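Local structure of carboxypeptidase A (Helicoverpa armigera, 1JQG) at residues A[317-321]-A[354-358]. The protein is a zinc-dependent metallocarboxypeptidase of the M14 family, made as a proenzyme, that probably removes C-terminal residues from peptides. Numbering follows the deposited sequence.
Sequences GNGVL and NIFHV
The loop at 317-321 comes closest to the short helix 355-358 where the CA atoms of G319 and F356 stand 4.9 Å apart, and the loop contains an Asx turn at N318. This helix follows edge strand 351-354 of the mixed eight-stranded sheet in the zinc carboxypeptidase domain, and N354 occupies its N-cap position, where asparagine is a common residue. F356 carries much of the contact: its CB meets G319 CA at 3.4 Å, and with CG anti to the backbone N (chi1 -179°) the flat ring offers a broad face to the carbonyl O of N318, 3.7 Å from CD1. Glycine suits position 319 because, at phi 108°, a side chain would run into the F356 ring and the preceding carbonyl. The CA of G317 rests 4.0 Å from I355 CG2; its N is held by D368 outside the contact. The side chain of I355 lies about 8 Å from that of E382, the predicted proton donor/acceptor, so the helix side of the contact is near the active site. At the far end of the loop segment, the branched tip of L321 lets its CD2 methyl pack against the side-chain amide of N354; an alanine here in place of N354 would probably open a gap beside that methyl. Within the Asx turn, V320 N donates to N318 OD1 (3.2 Å), approaching from above the carbonyl plane.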
loop_
_atom_site.group_PDB
_atom_site.type_symbol
_atom_site.label_atom_id
_atom_site.label_comp_id
_atom_site.label_asym_id
_atom_site.label_seq_id
_atom_site.Cartn_x
_atom_site.Cartn_y
_atom_site.Cartn_z
ATOM N N GLY A 317 0.193 -14.149 6.294
ATOM C CA GLY A 317 1.403 -14.326 5.405
ATOM C C GLY A 317 2.054 -15.729 5.518
ATOM O O GLY A 317 2.939 -16.097 4.695
ATOM N N ASN A 318 1.948 -16.533 6.531
ATOM C CA ASN A 318 2.677 -17.755 6.822
ATOM C C ASN A 318 2.088 -18.970 6.121
ATOM O O ASN A 318 2.667 -20.055 6.084
ATOM C CB ASN A 318 2.723 -18.050 8.330
ATOM C CG ASN A 318 1.362 -18.238 8.925
ATOM O OD1 ASN A 318 0.367 -17.920 8.267
ATOM N ND2 ASN A 318 1.346 -18.738 10.144
ATOM N N GLY A 319 0.936 -18.847 5.537
ATOM C CA GLY A 319 0.264 -19.898 4.804
ATOM C C GLY A 319 -0.951 -20.464 5.523
ATOM O O GLY A 319 -1.765 -21.020 4.798
ATOM N N VAL A 320 -1.026 -20.374 6.838
ATOM C CA VAL A 320 -2.113 -20.910 7.613
ATOM C C VAL A 320 -3.355 -20.049 7.381
ATOM O O VAL A 320 -3.276 -18.813 7.410
ATOM C CB VAL A 320 -1.804 -20.918 9.124
ATOM C CG1 VAL A 320 -3.039 -21.458 9.839
ATOM C CG2 VAL A 320 -0.600 -21.751 9.470
ATOM N N LEU A 321 -4.480 -20.690 7.143
ATOM C CA LEU A 321 -5.738 -20.038 6.850
ATOM C C LEU A 321 -6.567 -19.848 8.106
ATOM O O LEU A 321 -6.566 -20.678 9.011
ATOM C CB LEU A 321 -6.535 -20.836 5.810
ATOM C CG LEU A 321 -5.899 -20.981 4.415
ATOM C CD1 LEU A 321 -6.839 -21.812 3.558
ATOM C CD2 LEU A 321 -5.628 -19.615 3.803
ATOM N N ASN A 354 -4.999 -16.126 -0.689
ATOM C CA ASN A 354 -4.099 -16.058 0.443
ATOM C C ASN A 354 -2.754 -15.422 0.044
ATOM O O ASN A 354 -2.276 -15.709 -1.048
ATOM C CB ASN A 354 -3.952 -17.486 1.013
ATOM C CG ASN A 354 -2.997 -17.552 2.182
ATOM O OD1 ASN A 354 -3.404 -17.188 3.262
ATOM N ND2 ASN A 354 -1.764 -17.976 1.972
ATOM N N ILE A 355 -2.150 -14.673 0.948
ATOM C CA ILE A 355 -0.922 -13.960 0.800
ATOM C C ILE A 355 0.247 -14.878 0.474
ATOM O O ILE A 355 0.919 -14.631 -0.517
ATOM C CB ILE A 355 -0.542 -13.139 2.064
ATOM C CG1 ILE A 355 -1.599 -12.056 2.317
ATOM C CG2 ILE A 355 0.820 -12.467 1.881
ATOM C CD1 ILE A 355 -1.428 -11.306 3.636
ATOM N N PHE A 356 0.420 -15.934 1.275
ATOM C CA PHE A 356 1.466 -16.913 1.087
ATOM C C PHE A 356 1.320 -17.638 -0.245
ATOM O O PHE A 356 2.336 -17.913 -0.864
ATOM C CB PHE A 356 1.445 -17.936 2.229
ATOM C CG PHE A 356 2.497 -19.002 2.165
ATOM C CD1 PHE A 356 3.741 -18.831 2.727
ATOM C CD2 PHE A 356 2.217 -20.217 1.542
ATOM C CE1 PHE A 356 4.702 -19.830 2.658
ATOM C CE2 PHE A 356 3.164 -21.225 1.448
ATOM C CZ PHE A 356 4.411 -21.014 2.000
ATOM N N HIS A 357 0.102 -17.991 -0.622
ATOM C CA HIS A 357 -0.202 -18.755 -1.797
ATOM C C HIS A 357 0.025 -17.974 -3.069
ATOM O O HIS A 357 0.578 -18.539 -4.011
ATOM C CB HIS A 357 -1.651 -19.274 -1.783
ATOM C CG HIS A 357 -1.922 -20.310 -0.731
ATOM N ND1 HIS A 357 -0.917 -21.130 -0.217
ATOM C CD2 HIS A 357 -3.066 -20.681 -0.111
ATOM C CE1 HIS A 357 -1.431 -21.943 0.683
ATOM N NE2 HIS A 357 -2.731 -21.688 0.767
ATOM N N VAL A 358 -0.426 -16.725 -3.102
ATOM C CA VAL A 358 -0.286 -15.884 -4.300
ATOM C C VAL A 358 1.103 -15.300 -4.445
ATOM O O VAL A 358 1.733 -15.356 -5.498
ATOM C CB VAL A 358 -1.330 -14.756 -4.283
ATOM C CG1 VAL A 358 -1.213 -13.782 -5.446
ATOM C CG2 VAL A 358 -2.732 -15.396 -4.258
#